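Aminotransferase class I and II (Streptococcus suis 89/1591, PDB 3OP7) probably transfers amino groups between amino acids and keto acids, using covalently bound pyridoxal phosphate as cofactor. Local coordinates at residues Gly89-Asn94 and Tyr115-Asp120; Leu96-Leu101 and Thr155-Ile160; Cys159-Asn164 and Leu191-Tyr196; Lys213-Asn218 and Gly232-Asn237. All coordinates share one frame; numbering follows the deposited sequence.

Contact 1. Residues Gly89-Asn94 and Tyr115-Asp120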
loop_
_atom_site.group_PDB
_atom_site.type_symbol
_atom_site.label_atom_id
_atom_site.label_comp_id
_atom_site.label_asym_id
_atom_site.label_seq_id
_atom_site.Cartn_x
_atom_site.Cartn_y
_atom_site.Cartn_z
ATOM N N GLY A 89 -6.925 -0.215 1.815
ATOM C CA GLY A 89 -7.625 -1.484 1.839
ATOM C C GLY A 89 -7.354 -2.318 3.059
ATOM O O GLY A 89 -6.426 -2.007 3.840
ATOM N N ALA A 90 -8.126 -3.385 3.222
ATOM C CA ALA A 90 -7.762 -4.463 4.141
ATOM C C ALA A 90 -6.376 -5.056 3.801
ATOM O O ALA A 90 -5.654 -5.488 4.703
ATOM C CB ALA A 90 -8.850 -5.540 4.208
ATOM N N THR A 91 -5.981 -4.998 2.513
ATOM C CA THR A 91 -4.654 -5.438 2.077
ATOM C C THR A 91 -3.582 -4.745 2.910
ATOM O O THR A 91 -2.706 -5.380 3.505
ATOM C CB THR A 91 -4.442 -5.227 0.561
ATOM O OG1 THR A 91 -5.429 -5.973 -0.201
ATOM C CG2 THR A 91 -3.089 -5.735 0.150
ATOM N N GLY A 92 -3.654 -3.412 2.907
ATOM C CA GLY A 92 -2.672 -2.627 3.621
ATOM C C GLY A 92 -2.745 -2.809 5.107
ATOM O O GLY A 92 -1.688 -2.743 5.795
ATOM N N ALA A 93 -3.953 -3.075 5.632
ATOM C CA ALA A 93 -4.129 -3.266 7.054
ATOM C C ALA A 93 -3.491 -4.598 7.533
ATOM O O ALA A 93 -2.717 -4.620 8.499
ATOM C CB ALA A 93 -5.555 -3.215 7.475
ATOM N N ASN A 94 -3.786 -5.690 6.828
ATOM C CA ASN A 94 -3.135 -6.963 7.175
ATOM C C ASN A 94 -1.625 -6.853 7.118
ATOM O O ASN A 94 -0.941 -7.355 8.027
ATOM C CB ASN A 94 -3.594 -8.144 6.263
ATOM C CG ASN A 94 -4.992 -8.620 6.520
ATOM O OD1 ASN A 94 -5.493 -8.623 7.659
ATOM N ND2 ASN A 94 -5.602 -9.191 5.473
ATOM N N TYR A 115 -7.205 -16.381 3.521
ATOM C CA TYR A 115 -6.564 -15.340 2.683
ATOM C C TYR A 115 -5.034 -15.378 2.778
ATOM O O TYR A 115 -4.466 -15.394 3.877
ATOM C CB TYR A 115 -7.108 -13.970 3.083
ATOM C CG TYR A 115 -6.942 -12.943 1.983
ATOM C CD1 TYR A 115 -7.628 -13.078 0.802
ATOM C CD2 TYR A 115 -6.124 -11.844 2.135
ATOM C CE1 TYR A 115 -7.503 -12.164 -0.215
ATOM C CE2 TYR A 115 -6.028 -10.918 1.157
ATOM C CZ TYR A 115 -6.693 -11.082 -0.046
ATOM O OH TYR A 115 -6.585 -10.156 -1.098
ATOM N N GLN A 116 -4.345 -15.454 1.640
ATOM C CA GLN A 116 -2.924 -15.853 1.645
ATOM C C GLN A 116 -1.992 -14.937 2.437
ATOM O O GLN A 116 -0.974 -15.374 2.940
ATOM C CB GLN A 116 -2.411 -16.049 0.195
ATOM C CG GLN A 116 -0.989 -16.579 0.089
ATOM C CD GLN A 116 -0.566 -16.903 -1.334
ATOM O OE1 GLN A 116 -1.396 -16.898 -2.253
ATOM N NE2 GLN A 116 0.718 -17.213 -1.521
ATOM N N GLN A 117 -2.350 -13.663 2.568
ATOM C CA GLN A 117 -1.544 -12.743 3.375
ATOM C C GLN A 117 -1.281 -13.303 4.783
ATOM O O GLN A 117 -0.201 -13.097 5.350
ATOM C CB GLN A 117 -2.269 -11.423 3.553
ATOM C CG GLN A 117 -2.221 -10.462 2.341
ATOM C CD GLN A 117 -2.790 -9.123 2.711
ATOM O OE1 GLN A 117 -3.960 -9.025 3.053
ATOM N NE2 GLN A 117 -1.952 -8.064 2.632
ATOM N N LEU A 118 -2.308 -13.936 5.329
ATOM C CA LEU A 118 -2.354 -14.218 6.746
ATOM C C LEU A 118 -1.336 -15.269 7.196
ATOM O O LEU A 118 -0.924 -15.244 8.374
ATOM C CB LEU A 118 -3.765 -14.607 7.213
ATOM C CG LEU A 118 -4.835 -13.529 7.031
ATOM C CD1 LEU A 118 -6.184 -14.166 7.433
ATOM C CD2 LEU A 118 -4.504 -12.168 7.782
ATOM N N TYR A 119 -0.905 -16.135 6.287
ATOM C CA TYR A 119 0.127 -17.132 6.588
ATOM C C TYR A 119 1.451 -16.896 5.863
ATOM O O TYR A 119 2.493 -17.129 6.457
ATOM C CB TYR A 119 -0.388 -18.559 6.389
ATOM C CG TYR A 119 -1.000 -18.864 5.048
ATOM C CD1 TYR A 119 -0.204 -19.241 3.979
ATOM C CD2 TYR A 119 -2.365 -18.741 4.836
ATOM C CE1 TYR A 119 -0.764 -19.523 2.761
ATOM C CE2 TYR A 119 -2.918 -18.973 3.631
ATOM C CZ TYR A 119 -2.107 -19.361 2.577
ATOM O OH TYR A 119 -2.660 -19.605 1.342
ATOM N N ASP A 120 1.429 -16.389 4.631
ATOM C CA ASP A 120 2.675 -16.187 3.902
ATOM C C ASP A 120 3.437 -14.939 4.296
ATOM O O ASP A 120 4.666 -14.949 4.257
ATOM C CB ASP A 120 2.469 -16.327 2.394
ATOM C CG ASP A 120 2.519 -17.792 1.933
ATOM O OD1 ASP A 120 3.127 -18.655 2.663
ATOM O OD2 ASP A 120 1.947 -18.087 0.839
HETATM O O HOH W 1 -4.763 -8.479 -0.795
#

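Contact 2. Residues Leu96-Leu101 and Thr155-Ile160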
loop_
_atom_site.group_PDB
_atom_site.type_symbol
_atom_site.label_atom_id
_atom_site.label_comp_id
_atom_site.label_asym_id
_atom_site.label_seq_id
_atom_site.Cartn_x
_atom_site.Cartn_y
_atom_site.Cartn_z
ATOM N N LEU A 96 0.260 -4.125 7.318
ATOM C CA LEU A 96 0.758 -3.242 8.389
ATOM C C LEU A 96 0.829 -3.987 9.737
ATOM O O LEU A 96 1.821 -3.867 10.475
ATOM C CB LEU A 96 -0.134 -2.050 8.538
ATOM C CG LEU A 96 0.214 -1.041 9.656
ATOM C CD1 LEU A 96 1.641 -0.475 9.468
ATOM C CD2 LEU A 96 -0.867 0.066 9.711
ATOM N N VAL A 97 -0.207 -4.745 10.051
ATOM C CA VAL A 97 -0.246 -5.497 11.330
ATOM C C VAL A 97 0.928 -6.494 11.389
ATOM O O VAL A 97 1.743 -6.495 12.339
ATOM C CB VAL A 97 -1.569 -6.221 11.555
ATOM C CG1 VAL A 97 -1.520 -7.178 12.827
ATOM C CG2 VAL A 97 -2.678 -5.176 11.726
ATOM N N LEU A 98 1.041 -7.322 10.351
ATOM C CA LEU A 98 2.024 -8.398 10.354
ATOM C C LEU A 98 3.436 -7.869 10.269
ATOM O O LEU A 98 4.340 -8.287 10.994
ATOM C CB LEU A 98 1.676 -9.388 9.217
ATOM C CG LEU A 98 0.309 -10.074 9.405
ATOM C CD1 LEU A 98 -0.202 -10.646 8.082
ATOM C CD2 LEU A 98 0.415 -11.174 10.470
ATOM N N TYR A 99 3.638 -6.913 9.394
ATOM C CA TYR A 99 4.970 -6.386 9.220
ATOM C C TYR A 99 5.461 -5.666 10.496
ATOM O O TYR A 99 6.658 -5.742 10.851
ATOM C CB TYR A 99 4.976 -5.486 8.005
ATOM C CG TYR A 99 6.288 -5.261 7.326
ATOM C CD1 TYR A 99 7.340 -6.149 7.442
ATOM C CD2 TYR A 99 6.494 -4.133 6.578
ATOM C CE1 TYR A 99 8.572 -5.908 6.827
ATOM C CE2 TYR A 99 7.717 -3.901 5.948
ATOM C CZ TYR A 99 8.737 -4.795 6.070
ATOM O OH TYR A 99 9.955 -4.519 5.461
ATOM N N SER A 100 4.561 -4.983 11.194
ATOM C CA SER A 100 4.902 -4.218 12.389
ATOM C C SER A 100 5.208 -5.159 13.555
ATOM O O SER A 100 6.157 -4.911 14.340
ATOM C CB SER A 100 3.734 -3.293 12.780
ATOM O OG SER A 100 3.575 -2.247 11.844
ATOM N N LEU A 101 4.402 -6.210 13.699
ATOM C CA LEU A 101 4.406 -6.986 14.927
ATOM C C LEU A 101 5.177 -8.288 14.895
ATOM O O LEU A 101 5.568 -8.779 15.953
ATOM C CB LEU A 101 2.960 -7.252 15.414
ATOM C CG LEU A 101 2.163 -5.980 15.708
ATOM C CD1 LEU A 101 0.715 -6.396 16.030
ATOM C CD2 LEU A 101 2.788 -5.133 16.836
ATOM N N THR A 155 3.364 -18.436 21.849
ATOM C CA THR A 155 2.718 -18.117 20.598
ATOM C C THR A 155 2.407 -16.625 20.567
ATOM O O THR A 155 1.773 -16.105 21.474
ATOM C CB THR A 155 1.467 -18.986 20.369
ATOM O OG1 THR A 155 1.854 -20.365 20.253
ATOM C CG2 THR A 155 0.624 -18.552 19.100
ATOM N N LYS A 156 2.825 -15.964 19.507
ATOM C CA LYS A 156 2.662 -14.513 19.383
ATOM C C LYS A 156 1.327 -14.075 18.834
ATOM O O LYS A 156 0.766 -13.051 19.283
ATOM C CB LYS A 156 3.734 -13.912 18.510
ATOM C CG LYS A 156 3.477 -12.411 18.284
ATOM C CD LYS A 156 4.632 -11.508 17.972
ATOM C CE LYS A 156 5.524 -11.209 19.155
ATOM N NZ LYS A 156 6.749 -10.529 18.603
HETATM N N MSE A 157 0.807 -14.830 17.862
HETATM C CA MSE A 157 -0.364 -14.405 17.113
HETATM C C MSE A 157 -1.082 -15.581 16.489
HETATM O O MSE A 157 -0.443 -16.534 16.075
HETATM C CB MSE A 157 0.051 -13.409 16.009
HETATM C CG MSE A 157 -1.146 -12.817 15.234
HETATM SE SE MSE A 157 -0.602 -11.581 13.899
HETATM C CE MSE A 157 -0.041 -10.169 15.098
ATOM N N ILE A 158 -2.419 -15.519 16.488
ATOM C CA ILE A 158 -3.286 -16.405 15.770
ATOM C C ILE A 158 -4.019 -15.549 14.734
ATOM O O ILE A 158 -4.570 -14.479 15.084
ATOM C CB ILE A 158 -4.324 -17.064 16.695
ATOM C CG1 ILE A 158 -3.627 -17.918 17.751
ATOM C CG2 ILE A 158 -5.320 -17.971 15.891
ATOM C CD1 ILE A 158 -4.522 -18.266 18.957
ATOM N N CYS A 159 -3.976 -15.990 13.478
ATOM C CA CYS A 159 -4.640 -15.292 12.380
ATOM C C CYS A 159 -5.873 -16.026 11.933
ATOM O O CYS A 159 -5.831 -17.242 11.644
ATOM C CB CYS A 159 -3.676 -15.103 11.200
ATOM S SG CYS A 159 -2.162 -14.259 11.552
ATOM N N ILE A 160 -6.998 -15.301 11.884
ATOM C CA ILE A 160 -8.238 -15.805 11.347
ATOM C C ILE A 160 -8.833 -14.828 10.333
ATOM O O ILE A 160 -8.443 -13.667 10.267
ATOM C CB ILE A 160 -9.265 -16.052 12.468
ATOM C CG1 ILE A 160 -9.706 -14.743 13.152
ATOM C CG2 ILE A 160 -8.736 -17.092 13.501
ATOM C CD1 ILE A 160 -10.905 -14.997 14.176
HETATM O O HOH W 2 6.115 -7.735 18.414
#

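Contact 3. Residues Cys159-Asn164 and Leu191-Tyr196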
loop_
_atom_site.group_PDB
_atom_site.type_symbol
_atom_site.label_atom_id
_atom_site.label_comp_id
_atom_site.label_asym_id
_atom_site.label_seq_id
_atom_site.Cartn_x
_atom_site.Cartn_y
_atom_site.Cartn_z
ATOM N N CYS A 159 -3.976 -15.990 13.478
ATOM C CA CYS A 159 -4.640 -15.292 12.380
ATOM C C CYS A 159 -5.873 -16.026 11.933
ATOM O O CYS A 159 -5.831 -17.242 11.644
ATOM C CB CYS A 159 -3.676 -15.103 11.200
ATOM S SG CYS A 159 -2.162 -14.259 11.552
ATOM N N ILE A 160 -6.998 -15.301 11.884
ATOM C CA ILE A 160 -8.238 -15.805 11.347
ATOM C C ILE A 160 -8.833 -14.828 10.333
ATOM O O ILE A 160 -8.443 -13.667 10.267
ATOM C CB ILE A 160 -9.265 -16.052 12.468
ATOM C CG1 ILE A 160 -9.706 -14.743 13.152
ATOM C CG2 ILE A 160 -8.736 -17.092 13.501
ATOM C CD1 ILE A 160 -10.905 -14.997 14.176
ATOM N N ASN A 161 -9.806 -15.305 9.560
ATOM C CA ASN A 161 -10.480 -14.533 8.540
ATOM C C ASN A 161 -11.954 -14.905 8.793
ATOM O O ASN A 161 -12.361 -16.061 8.677
ATOM C CB ASN A 161 -9.927 -14.984 7.186
ATOM C CG ASN A 161 -10.467 -14.234 5.973
ATOM O OD1 ASN A 161 -10.356 -14.771 4.846
ATOM N ND2 ASN A 161 -10.978 -13.010 6.148
ATOM N N ASN A 162 -12.747 -13.918 9.187
ATOM C CA ASN A 162 -14.090 -14.158 9.693
ATOM C C ASN A 162 -15.057 -13.120 9.086
ATOM O O ASN A 162 -15.039 -11.954 9.495
ATOM C CB ASN A 162 -14.116 -14.058 11.219
ATOM C CG ASN A 162 -15.247 -14.891 11.845
ATOM O OD1 ASN A 162 -15.630 -15.977 11.314
ATOM N ND2 ASN A 162 -15.826 -14.382 12.936
ATOM N N ALA A 163 -15.924 -13.510 8.138
ATOM C CA ALA A 163 -15.984 -14.859 7.526
ATOM C C ALA A 163 -14.797 -15.224 6.685
ATOM O O ALA A 163 -14.065 -14.339 6.254
ATOM C CB ALA A 163 -17.264 -14.966 6.677
ATOM N N ASN A 164 -14.617 -16.514 6.374
ATOM C CA ASN A 164 -13.367 -16.953 5.731
ATOM C C ASN A 164 -13.434 -16.895 4.203
ATOM O O ASN A 164 -14.456 -17.154 3.633
ATOM C CB ASN A 164 -13.043 -18.400 6.141
ATOM C CG ASN A 164 -11.576 -18.780 5.833
ATOM O OD1 ASN A 164 -10.691 -17.915 5.683
ATOM N ND2 ASN A 164 -11.315 -20.067 5.736
ATOM N N LEU A 191 -5.343 -11.693 15.153
ATOM C CA LEU A 191 -5.581 -10.830 14.006
ATOM C C LEU A 191 -6.779 -11.465 13.307
ATOM O O LEU A 191 -6.762 -12.681 12.988
ATOM C CB LEU A 191 -4.418 -10.874 13.050
ATOM C CG LEU A 191 -4.630 -10.233 11.651
ATOM C CD1 LEU A 191 -5.178 -8.756 11.764
ATOM C CD2 LEU A 191 -3.335 -10.269 10.788
ATOM N N SER A 192 -7.843 -10.697 13.137
ATOM C CA SER A 192 -9.030 -11.171 12.435
ATOM C C SER A 192 -9.376 -10.261 11.243
ATOM O O SER A 192 -9.705 -9.088 11.414
ATOM C CB SER A 192 -10.198 -11.234 13.420
ATOM O OG SER A 192 -11.361 -11.765 12.796
ATOM N N ASP A 193 -9.193 -10.780 10.036
ATOM C CA ASP A 193 -9.568 -10.098 8.828
ATOM C C ASP A 193 -11.081 -10.304 8.630
ATOM O O ASP A 193 -11.573 -11.434 8.399
ATOM C CB ASP A 193 -8.725 -10.635 7.668
ATOM C CG ASP A 193 -9.164 -10.126 6.290
ATOM O OD1 ASP A 193 -10.329 -9.736 6.093
ATOM O OD2 ASP A 193 -8.359 -10.262 5.367
ATOM N N GLU A 194 -11.800 -9.212 8.829
ATOM C CA GLU A 194 -13.223 -9.183 8.891
ATOM C C GLU A 194 -13.877 -8.483 7.720
ATOM O O GLU A 194 -14.985 -7.962 7.848
ATOM C CB GLU A 194 -13.677 -8.610 10.253
ATOM C CG GLU A 194 -13.194 -9.511 11.378
ATOM C CD GLU A 194 -13.357 -9.012 12.804
ATOM O OE1 GLU A 194 -13.584 -7.810 13.028
ATOM O OE2 GLU A 194 -13.285 -9.891 13.721
ATOM N N VAL A 195 -13.241 -8.490 6.557
ATOM C CA VAL A 195 -13.869 -7.857 5.385
ATOM C C VAL A 195 -15.258 -8.415 5.049
ATOM O O VAL A 195 -16.086 -7.665 4.512
ATOM C CB VAL A 195 -12.962 -7.872 4.100
ATOM C CG1 VAL A 195 -11.677 -7.011 4.332
ATOM C CG2 VAL A 195 -12.605 -9.285 3.630
ATOM N N TYR A 196 -15.483 -9.690 5.313
ATOM C CA TYR A 196 -16.777 -10.326 5.062
ATOM C C TYR A 196 -17.669 -10.309 6.279
ATOM O O TYR A 196 -17.650 -11.233 7.114
ATOM C CB TYR A 196 -16.632 -11.770 4.579
ATOM C CG TYR A 196 -15.941 -11.826 3.221
ATOM C CD1 TYR A 196 -16.603 -11.364 2.088
ATOM C CD2 TYR A 196 -14.681 -12.339 3.067
ATOM C CE1 TYR A 196 -16.030 -11.414 0.866
ATOM C CE2 TYR A 196 -14.096 -12.374 1.827
ATOM C CZ TYR A 196 -14.788 -11.922 0.740
ATOM O OH TYR A 196 -14.262 -11.969 -0.520
HETATM O O HOH W 3 -15.284 -11.711 13.903
HETATM O O HOH W 4 -13.613 -11.636 6.477
#

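Contact 4. Residues Lys213-Asn218 and Gly232-Asn237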
loop_
_atom_site.group_PDB
_atom_site.type_symbol
_atom_site.label_atom_id
_atom_site.label_comp_id
_atom_site.label_asym_id
_atom_site.label_seq_id
_atom_site.Cartn_x
_atom_site.Cartn_y
_atom_site.Cartn_z
ATOM N N LYS A 213 -6.793 -8.022 23.128
ATOM C CA LYS A 213 -5.666 -8.221 22.179
ATOM C C LYS A 213 -6.150 -8.747 20.799
ATOM O O LYS A 213 -5.385 -9.355 20.038
ATOM C CB LYS A 213 -4.628 -9.161 22.808
ATOM C CG LYS A 213 -3.647 -8.461 23.719
ATOM C CD LYS A 213 -2.731 -9.485 24.459
ATOM C CE LYS A 213 -1.292 -8.976 24.465
ATOM N NZ LYS A 213 -0.384 -9.748 25.392
ATOM N N GLY A 214 -7.420 -8.484 20.482
ATOM C CA GLY A 214 -7.967 -8.742 19.166
ATOM C C GLY A 214 -7.631 -7.546 18.283
ATOM O O GLY A 214 -7.794 -6.406 18.730
ATOM N N ILE A 215 -7.206 -7.826 17.055
ATOM C CA ILE A 215 -6.769 -6.800 16.073
ATOM C C ILE A 215 -7.707 -7.036 14.883
ATOM O O ILE A 215 -7.658 -8.110 14.255
ATOM C CB ILE A 215 -5.302 -6.956 15.648
ATOM C CG1 ILE A 215 -4.360 -6.837 16.851
ATOM C CG2 ILE A 215 -4.938 -5.917 14.529
ATOM C CD1 ILE A 215 -2.919 -7.212 16.532
ATOM N N ALA A 216 -8.636 -6.098 14.665
ATOM C CA ALA A 216 -9.631 -6.179 13.605
ATOM C C ALA A 216 -9.167 -5.471 12.357
ATOM O O ALA A 216 -8.706 -4.330 12.443
ATOM C CB ALA A 216 -10.953 -5.569 14.077
ATOM N N VAL A 217 -9.246 -6.173 11.227
ATOM C CA VAL A 217 -8.918 -5.614 9.938
ATOM C C VAL A 217 -10.214 -5.608 9.154
ATOM O O VAL A 217 -10.999 -6.578 9.143
ATOM C CB VAL A 217 -7.788 -6.394 9.220
ATOM C CG1 VAL A 217 -7.815 -6.170 7.689
ATOM C CG2 VAL A 217 -6.413 -6.006 9.806
ATOM N N ASN A 218 -10.494 -4.484 8.496
ATOM C CA ASN A 218 -11.708 -4.410 7.705
ATOM C C ASN A 218 -11.515 -3.403 6.561
ATOM O O ASN A 218 -10.459 -2.787 6.427
ATOM C CB ASN A 218 -12.908 -4.058 8.585
ATOM C CG ASN A 218 -14.256 -4.682 8.091
ATOM O OD1 ASN A 218 -14.514 -4.758 6.884
ATOM N ND2 ASN A 218 -15.117 -5.158 9.039
ATOM N N GLY A 232 -9.299 0.822 3.884
ATOM C CA GLY A 232 -9.506 -0.086 4.967
ATOM C C GLY A 232 -9.088 0.506 6.295
ATOM O O GLY A 232 -8.780 1.720 6.380
ATOM N N TRP A 233 -9.107 -0.332 7.334
ATOM C CA TRP A 233 -8.577 0.101 8.607
ATOM C C TRP A 233 -8.135 -1.072 9.453
ATOM O O TRP A 233 -8.522 -2.224 9.222
ATOM C CB TRP A 233 -9.641 0.890 9.380
ATOM C CG TRP A 233 -10.919 0.158 9.685
ATOM C CD1 TRP A 233 -11.172 -0.627 10.803
ATOM C CD2 TRP A 233 -12.121 0.087 8.890
ATOM N NE1 TRP A 233 -12.454 -1.119 10.753
ATOM C CE2 TRP A 233 -13.052 -0.687 9.605
ATOM C CE3 TRP A 233 -12.513 0.627 7.655
ATOM C CZ2 TRP A 233 -14.330 -0.945 9.110
ATOM C CZ3 TRP A 233 -13.774 0.382 7.190
ATOM C CH2 TRP A 233 -14.655 -0.402 7.910
ATOM N N VAL A 234 -7.317 -0.727 10.444
ATOM C CA VAL A 234 -7.085 -1.574 11.596
ATOM C C VAL A 234 -7.743 -0.959 12.834
ATOM O O VAL A 234 -7.630 0.275 13.044
ATOM C CB VAL A 234 -5.575 -1.688 11.873
ATOM C CG1 VAL A 234 -5.308 -2.644 13.043
ATOM C CG2 VAL A 234 -4.838 -2.085 10.604
ATOM N N ALA A 235 -8.398 -1.803 13.629
ATOM C CA ALA A 235 -8.904 -1.436 14.927
ATOM C C ALA A 235 -8.145 -2.290 15.927
ATOM O O ALA A 235 -8.116 -3.493 15.800
ATOM C CB ALA A 235 -10.404 -1.663 15.047
ATOM N N ALA A 236 -7.502 -1.677 16.910
ATOM C CA ALA A 236 -6.720 -2.448 17.879
ATOM C C ALA A 236 -6.686 -1.715 19.216
ATOM O O ALA A 236 -7.134 -0.571 19.317
ATOM C CB ALA A 236 -5.311 -2.654 17.355
ATOM N N ASN A 237 -6.152 -2.359 20.254
ATOM C CA ASN A 237 -5.934 -1.608 21.512
ATOM C C ASN A 237 -4.954 -0.448 21.357
ATOM O O ASN A 237 -4.232 -0.338 20.361
ATOM C CB ASN A 237 -5.575 -2.498 22.696
ATOM C CG ASN A 237 -4.192 -3.125 22.594
ATOM O OD1 ASN A 237 -3.227 -2.476 22.176
ATOM N ND2 ASN A 237 -4.065 -4.366 23.112
HETATM O O HOH W 5 -5.742 -5.065 20.213
#

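Contact 1. Residues Gly89-Asn94 and Tyr115-Asp120
Gln117 grips helix 89-101 with both ends of its side-chain amide. Its CG lies beside the backbone N (chi1 -78°), and the extended chain carries the amide across to the helix. NE2 of Gln117 donates to the backbone O of Thr91 at 2.9 Å. The bond is nearly straight (171°), and the acceptor lies in the amide plane. OE1 of Gln117 accepts from ND2 of Asn94, also at 2.9 Å. Here the donor stands above the plane of the acceptor, and the two amides are turned 64° apart. Two bonds thus fix the rotation of the Gln117 amide. Packing is close on this side. CB of Asn94 rests 3.3 Å from OE1 of Gln117, and CD2 of Leu118 lies 3.7 Å from OD1 of Asn94. The flank formed by Thr91 and Tyr115 is looser. OG1 of Thr91 and OH of Tyr115 are 4.4 Å apart, and a water bridges them, donating to OG1 of Thr91 at 2.7 Å. Thr91 OG1 and Ala90 N also bind the cofactor phosphate of modified Lys222. Hydrogen bonds form a buried chain from Tyr250 O of the second subunit through Gln117 and Asn94 to Asp193, consistent with Gln117 positioning Asn94.

Contact 2. Residues Leu96-Leu101 and Thr155-Ile160
CG of Met157, a selenomethionine, lies opposite the backbone N, and the chain stays extended to SE before turning at chi3 (-71°), which lays CE between Val97 and Leu101. A similar bend in Lys156 (chi3 -74°) turns its chain toward the carbonyl end of the helix. The contact is a helix packed on the central sheet of the large domain, in the fold type I architecture of aminotransferases. Helix 96-101 and strand 157-160 run nearly antiparallel (167°), with their axes 11.8 Å apart. CE of Met157 lies 4.0 Å from both CG1 of Val97 and CD1 of Leu101. The selenium of Met157 is approached by CD2 of Leu98 at 3.6 Å, and the two side chains cross at about a right angle. The same CD2 of Leu98 meets SG of Cys159 at 4.2 Å. Leu118 and Ile121 of helix 117-124 close in beside Cys159 and Leu98. The polar end lies at Lys156, whose main partner is Asp106, by a salt bridge. Its direct bond to the helix is weak, with NZ of Lys156 3.4 Å from O of Leu101. A water supports it, accepting from NZ of Lys156 at 2.9 Å and donating to O of Leu101 at 2.7 Å.

Contact 3. Residues Cys159-Asn164 and Leu191-Tyr196
Asn161 and Asp193 lie side by side, pointing the same way, with amide and carboxylate planes 50° apart. They end neighbouring parallel strands of a beta-alpha-beta unit, at the active-site edge of the fold type I sheet. Both leave the strands with CG opposite the backbone N (chi1 -177° and 172°), on the same sheet face. N of Ile160 bonds to O of Leu191, and N of Asp193 to O of Ile160. ND2 of Asn161 bonds to the backbone O of Asp193 at 2.8 Å, from above the carbonyl plane. N of Asn162 reaches that oxygen of Asp193 from the opposite face at 2.9 Å. OD1 of Asp193 closes an Asx turn with N of Val195. OD2 of Asp193 binds N1 of the cofactor on modified Lys222. On the other sheet face, CG1 of Ile160 packs on OG of Ser192 at 3.4 Å. That OG donates to OE2 of Glu194, which a water links to ND2 of Asn162. OE1 of Glu194 bonds to Ser206 OG, and OD1 of Asn162 to Met171 N. The peptide before Ala163 is cis. N of Ala163 bonds to O of Tyr196. A water donates to O of Ala163 at 2.7 Å and to O of Asp193.

Contact 4. Residues Lys213-Asn218 and Gly232-Asn237
Ile215 and Val234 form the apolar centre, side by side and pointing the same way. CG2 of Ile215 lies 3.6 Å from CG1 of Val234. Both branches are anti to their own backbone N, and this sets them against each other. CG2 of Val217 adds a looser contact, 4.3 Å from CG2 of Val234. Helix 89-101 covers this face with Ala93 and Val97. The other face carries small side chains at its middle, and CB of Ala216 meets CB of Ala235 at 4.1 Å. Between the faces the strands pair antiparallel. Ala216 and Ala235 form one hydrogen-bonded pair, and Asn218 and Trp233 form the next. Strand 232-235 runs against both its neighbours, 214-219 and 84-87, as the antiparallel strand does in fold type I enzymes.

Further out, Asn218 lies along Trp233. CB of Asn218 stands over one face of the indole, 3.5 Å from CZ2 of Trp233, and the amide and ring planes are 26° apart. With chi1 at 59°, CG of Trp233 sits between its backbone N and carbonyl carbon, and the ring lies back along Asn218. NE1 of Trp233 bonds to Tyr76 OH.

At the far end the strands part, and a water takes over. It accepts from N of Asn237 at 2.7 Å and donates to O of Gly214 at 2.9 Å. Asn237 is the N-cap of helix 238-244, with OD1 bonded to Val240 N. Backbone bonds and buried hydrocarbon hold the centre, while the polar groups of Trp233 and Asn237 tie its ends to Tyr76 and helix 238-244.

In the fold
All four contacts are buried and belong to one unit, the central sheet of the large domain and the helices on it. Contacts 1 and 2 both use helix 89-101, its start near the cofactor and its end over apolar sheet residues. Contacts 2 and 3 share strand 157-161. Contacts 3 and 4 are strand pairs, linked because 189-193 also pairs with 214-219. Chemistry follows place. Contacts 1 and 3 meet at the cofactor and are rich in amides, carboxylates and waters. Contact 2 is mainly hydrocarbon; contact 4 combines backbone pairing with apolar side chains. Val97 touches both Ile215 and Val234. Contact 1 reaches the second subunit through Gln117, and helix segment 96-101 through Tyr99.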